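Local coordinates for protein probable histone-lysine N-methyltransferase, H3 lysine-9 specific SUVH9 (Arabidopsis thaliana, PDB 4NJ5) that takes part in gene silencing and may bind methylated DNA and recruit RNA polymerase V to chromatin, without methyltransferase activity of its own, at residues R17-M28 against R420-V430. Residues are numbered along the deposited sequence; the frame is centred on the assembly and turned at random.
Sequences RKTRMIYDSLRM and RWEDWGDLSQV
R17 gives R420 a backbone hydrogen bond and lays its cation over W421. Its NH1 donates to the carbonyl O of R420 (3.1 Å) from above the carbonyl plane, while the guanidinium stands nearly upright on the six-membered ring of W421 as a cation-pi pair. With CG anti to the backbone N (chi1 -168°), the CG and CD methylenes lie along the outer ring carbons. NE of R17 and NH2 of R420, 3.7 Å apart, probably tolerate each other because E14 pairs with R17 and D466 with R420. Were R17 an alanine, the R420 carbonyl is likely to lose this donor and E14 its salt-bridge mate. K18, bent at chi2 and chi4, brings NZ to 3.6 Å from D423 OD2, a salt bridge reinforced by a shared water. These contacts fasten an irregular SET-domain loop along helix 8-35. Its type II turn D423-D426 has a positive phi that suits G425, whose N donates to S25 OG (2.9 Å); that small hydroxyl donates to M21 O and lies over the W424 face. M21 CG and D24 CB meet the W424 edge, and its NE1 bonds L330 O. In Met-aromatic contacts, M21 SD lies at the W421 edge and M28 SD oblique to W424. Branched I22 and L26 pack against V430.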
loop_
_atom_site.group_PDB
_atom_site.type_symbol
_atom_site.label_atom_id
_atom_site.label_comp_id
_atom_site.label_asym_id
_atom_site.label_seq_id
_atom_site.Cartn_x
_atom_site.Cartn_y
_atom_site.Cartn_z
ATOM N N ARG A 17 -7.606 9.360 3.775
ATOM C CA ARG A 17 -6.191 9.117 4.034
ATOM C C ARG A 17 -5.933 8.941 5.537
ATOM O O ARG A 17 -5.360 7.929 5.974
ATOM C CB ARG A 17 -5.355 10.267 3.470
ATOM C CG ARG A 17 -3.865 10.002 3.425
ATOM C CD ARG A 17 -3.130 11.102 2.665
ATOM N NE ARG A 17 -3.096 12.370 3.389
ATOM C CZ ARG A 17 -2.190 12.673 4.314
ATOM N NH1 ARG A 17 -1.250 11.795 4.634
ATOM N NH2 ARG A 17 -2.227 13.851 4.924
ATOM N N LYS A 18 -6.380 9.917 6.322
ATOM C CA LYS A 18 -6.240 9.851 7.777
ATOM C C LYS A 18 -6.908 8.606 8.377
ATOM O O LYS A 18 -6.361 7.960 9.285
ATOM C CB LYS A 18 -6.808 11.113 8.432
ATOM C CG LYS A 18 -5.973 12.366 8.213
ATOM C CD LYS A 18 -4.648 12.273 8.952
ATOM C CE LYS A 18 -3.771 13.488 8.686
ATOM N NZ LYS A 18 -4.403 14.758 9.148
ATOM N N THR A 19 -8.086 8.268 7.863
ATOM C CA THR A 19 -8.805 7.108 8.366
ATOM C C THR A 19 -8.000 5.835 8.142
ATOM O O THR A 19 -7.869 5.007 9.046
ATOM C CB THR A 19 -10.193 6.950 7.710
ATOM O OG1 THR A 19 -10.957 8.148 7.899
ATOM C CG2 THR A 19 -10.935 5.775 8.334
ATOM N N ARG A 20 -7.455 5.682 6.940
ATOM C CA ARG A 20 -6.688 4.486 6.622
ATOM C C ARG A 20 -5.412 4.404 7.456
ATOM O O ARG A 20 -5.016 3.318 7.904
ATOM C CB ARG A 20 -6.390 4.401 5.121
ATOM C CG ARG A 20 -7.649 4.224 4.271
ATOM C CD ARG A 20 -7.346 3.635 2.900
ATOM N NE ARG A 20 -6.891 2.248 2.982
ATOM C CZ ARG A 20 -6.745 1.447 1.930
ATOM N NH1 ARG A 20 -7.028 1.890 0.712
ATOM N NH2 ARG A 20 -6.326 0.200 2.096
ATOM N N MET A 21 -4.786 5.557 7.681
ATOM C CA MET A 21 -3.602 5.605 8.539
ATOM C C MET A 21 -3.916 5.121 9.954
ATOM O O MET A 21 -3.157 4.334 10.545
ATOM C CB MET A 21 -3.024 7.016 8.581
ATOM C CG MET A 21 -1.828 7.219 7.679
ATOM S SD MET A 21 -0.995 8.765 8.069
ATOM C CE MET A 21 -2.227 9.937 7.506
ATOM N N ILE A 22 -5.041 5.587 10.490
ATOM C CA ILE A 22 -5.491 5.130 11.799
ATOM C C ILE A 22 -5.744 3.625 11.806
ATOM O O ILE A 22 -5.263 2.914 12.691
ATOM C CB ILE A 22 -6.763 5.862 12.259
ATOM C CG1 ILE A 22 -6.442 7.314 12.620
ATOM C CG2 ILE A 22 -7.385 5.154 13.455
ATOM C CD1 ILE A 22 -7.628 8.079 13.177
ATOM N N TYR A 23 -6.487 3.140 10.814
ATOM C CA TYR A 23 -6.818 1.717 10.754
ATOM C C TYR A 23 -5.572 0.823 10.743
ATOM O O TYR A 23 -5.423 -0.062 11.595
ATOM C CB TYR A 23 -7.715 1.410 9.550
ATOM C CG TYR A 23 -8.089 -0.051 9.437
ATOM C CD1 TYR A 23 -9.105 -0.593 10.216
ATOM C CD2 TYR A 23 -7.427 -0.886 8.551
ATOM C CE1 TYR A 23 -9.447 -1.928 10.116
ATOM C CE2 TYR A 23 -7.759 -2.224 8.447
ATOM C CZ TYR A 23 -8.769 -2.738 9.230
ATOM O OH TYR A 23 -9.099 -4.068 9.122
ATOM N N ASP A 24 -4.674 1.068 9.793
ATOM C CA ASP A 24 -3.466 0.251 9.685
ATOM C C ASP A 24 -2.536 0.377 10.899
ATOM O O ASP A 24 -1.932 -0.618 11.330
ATOM C CB ASP A 24 -2.722 0.536 8.375
ATOM C CG ASP A 24 -3.364 -0.155 7.182
ATOM O OD1 ASP A 24 -3.820 -1.308 7.340
ATOM O OD2 ASP A 24 -3.416 0.452 6.089
ATOM N N SER A 25 -2.429 1.583 11.459
ATOM C CA SER A 25 -1.643 1.757 12.680
ATOM C C SER A 25 -2.216 0.934 13.832
ATOM O O SER A 25 -1.474 0.285 14.574
ATOM C CB SER A 25 -1.568 3.228 13.082
ATOM O OG SER A 25 -0.899 3.981 12.091
ATOM N N LEU A 26 -3.540 0.966 13.971
ATOM C CA LEU A 26 -4.226 0.220 15.022
ATOM C C LEU A 26 -4.002 -1.284 14.866
ATOM O O LEU A 26 -3.641 -1.969 15.832
ATOM C CB LEU A 26 -5.723 0.529 15.005
ATOM C CG LEU A 26 -6.462 0.661 16.338
ATOM C CD1 LEU A 26 -7.937 0.356 16.124
ATOM C CD2 LEU A 26 -5.878 -0.243 17.415
ATOM N N ARG A 27 -4.230 -1.791 13.655
ATOM C CA ARG A 27 -3.942 -3.191 13.358
ATOM C C ARG A 27 -2.537 -3.554 13.809
ATOM O O ARG A 27 -2.343 -4.504 14.573
ATOM C CB ARG A 27 -4.053 -3.466 11.859
ATOM C CG ARG A 27 -5.415 -3.902 11.373
ATOM C CD ARG A 27 -5.295 -4.611 10.028
ATOM N NE ARG A 27 -4.369 -3.930 9.123
ATOM C CZ ARG A 27 -3.156 -4.380 8.811
ATOM N NH1 ARG A 27 -2.715 -5.520 9.327
ATOM N NH2 ARG A 27 -2.384 -3.687 7.982
ATOM N N MET A 28 -1.562 -2.782 13.336
ATOM C CA MET A 28 -0.167 -3.057 13.657
ATOM C C MET A 28 0.078 -3.051 15.165
ATOM O O MET A 28 0.867 -3.846 15.676
ATOM C CB MET A 28 0.757 -2.070 12.939
ATOM C CG MET A 28 0.824 -2.297 11.432
ATOM S SD MET A 28 1.782 -1.045 10.560
ATOM C CE MET A 28 3.388 -1.258 11.332
ATOM N N ARG A 420 3.903 14.988 5.536
ATOM C CA ARG A 420 2.520 14.665 5.199
ATOM C C ARG A 420 2.015 13.441 5.967
ATOM O O ARG A 420 0.830 13.340 6.290
ATOM C CB ARG A 420 2.375 14.450 3.687
ATOM C CG ARG A 420 1.177 13.606 3.287
ATOM C CD ARG A 420 0.438 14.196 2.103
ATOM N NE ARG A 420 0.431 13.290 0.960
ATOM C CZ ARG A 420 -0.601 13.136 0.139
ATOM N NH1 ARG A 420 -0.519 12.291 -0.878
ATOM N NH2 ARG A 420 -1.716 13.825 0.333
ATOM N N TRP A 421 2.923 12.523 6.276
ATOM C CA TRP A 421 2.541 11.258 6.886
ATOM C C TRP A 421 3.066 11.112 8.309
ATOM O O TRP A 421 3.312 9.999 8.769
ATOM C CB TRP A 421 3.042 10.099 6.024
ATOM C CG TRP A 421 2.665 10.225 4.589
ATOM C CD1 TRP A 421 3.363 10.873 3.614
ATOM C CD2 TRP A 421 1.487 9.707 3.962
ATOM N NE1 TRP A 421 2.699 10.780 2.415
ATOM C CE2 TRP A 421 1.541 10.070 2.601
ATOM C CE3 TRP A 421 0.392 8.962 4.417
ATOM C CZ2 TRP A 421 0.548 9.717 1.692
ATOM C CZ3 TRP A 421 -0.594 8.615 3.514
ATOM C CH2 TRP A 421 -0.509 8.991 2.167
ATOM N N GLU A 422 3.230 12.226 9.012
ATOM C CA GLU A 422 3.757 12.167 10.373
ATOM C C GLU A 422 2.782 11.564 11.386
ATOM O O GLU A 422 3.179 11.174 12.481
ATOM C CB GLU A 422 4.288 13.536 10.821
ATOM C CG GLU A 422 5.635 13.886 10.198
ATOM C CD GLU A 422 6.183 15.224 10.655
ATOM O OE1 GLU A 422 5.542 15.878 11.501
ATOM O OE2 GLU A 422 7.260 15.625 10.164
ATOM N N ASP A 423 1.511 11.484 11.009
ATOM C CA ASP A 423 0.496 10.880 11.871
ATOM C C ASP A 423 0.493 9.354 11.782
ATOM O O ASP A 423 -0.326 8.688 12.411
ATOM C CB ASP A 423 -0.894 11.428 11.544
ATOM C CG ASP A 423 -1.057 12.874 11.956
ATOM O OD1 ASP A 423 -0.257 13.353 12.796
ATOM O OD2 ASP A 423 -1.992 13.532 11.455
ATOM N N TRP A 424 1.406 8.806 10.990
ATOM C CA TRP A 424 1.562 7.357 10.874
ATOM C C TRP A 424 1.990 6.762 12.214
ATOM O O TRP A 424 2.988 7.180 12.802
ATOM C CB TRP A 424 2.579 7.032 9.777
ATOM C CG TRP A 424 2.872 5.581 9.607
ATOM C CD1 TRP A 424 4.070 4.961 9.807
ATOM C CD2 TRP A 424 1.953 4.561 9.199
ATOM N NE1 TRP A 424 3.955 3.615 9.548
ATOM C CE2 TRP A 424 2.666 3.344 9.172
ATOM C CE3 TRP A 424 0.599 4.557 8.852
ATOM C CZ2 TRP A 424 2.070 2.135 8.814
ATOM C CZ3 TRP A 424 0.007 3.357 8.498
ATOM C CH2 TRP A 424 0.743 2.162 8.482
ATOM N N GLY A 425 1.213 5.807 12.711
ATOM C CA GLY A 425 1.484 5.208 14.006
ATOM C C GLY A 425 0.754 5.880 15.159
ATOM O O GLY A 425 0.778 5.386 16.286
ATOM N N ASP A 426 0.105 7.007 14.879
ATOM C CA ASP A 426 -0.654 7.734 15.895
ATOM C C ASP A 426 -1.969 7.014 16.184
ATOM O O ASP A 426 -2.770 6.776 15.286
ATOM C CB ASP A 426 -0.916 9.182 15.448
ATOM C CG ASP A 426 -1.491 10.059 16.561
ATOM O OD1 ASP A 426 -2.362 9.592 17.319
ATOM O OD2 ASP A 426 -1.070 11.228 16.677
ATOM N N LEU A 427 -2.185 6.682 17.452
ATOM C CA LEU A 427 -3.383 5.973 17.877
ATOM C C LEU A 427 -4.188 6.808 18.860
ATOM O O LEU A 427 -5.055 6.285 19.565
ATOM C CB LEU A 427 -2.995 4.658 18.548
ATOM C CG LEU A 427 -2.112 3.722 17.726
ATOM C CD1 LEU A 427 -1.625 2.574 18.590
ATOM C CD2 LEU A 427 -2.887 3.211 16.531
ATOM N N SER A 428 -3.895 8.104 18.912
ATOM C CA SER A 428 -4.511 8.980 19.904
ATOM C C SER A 428 -6.011 9.186 19.683
ATOM O O SER A 428 -6.712 9.629 20.591
ATOM C CB SER A 428 -3.795 10.332 19.959
ATOM O OG SER A 428 -4.140 11.132 18.840
ATOM N N GLN A 429 -6.500 8.874 18.484
ATOM C CA GLN A 429 -7.924 9.009 18.191
ATOM C C GLN A 429 -8.696 7.746 18.560
ATOM O O GLN A 429 -9.927 7.745 18.582
ATOM C CB GLN A 429 -8.156 9.379 16.719
ATOM C CG GLN A 429 -7.540 10.697 16.272
ATOM C CD GLN A 429 -8.401 11.451 15.268
ATOM O OE1 GLN A 429 -9.629 11.370 15.304
ATOM N NE2 GLN A 429 -7.757 12.195 14.370
ATOM N N VAL A 430 -7.959 6.680 18.849
ATOM C CA VAL A 430 -8.551 5.405 19.241
ATOM C C VAL A 430 -8.283 5.127 20.722
ATOM O O VAL A 430 -9.177 4.708 21.464
ATOM C CB VAL A 430 -8.007 4.245 18.375
ATOM C CG1 VAL A 430 -8.161 2.905 19.078
ATOM C CG2 VAL A 430 -8.685 4.237 17.009
HETATM O O HOH W 1 -2.623 15.881 10.748
#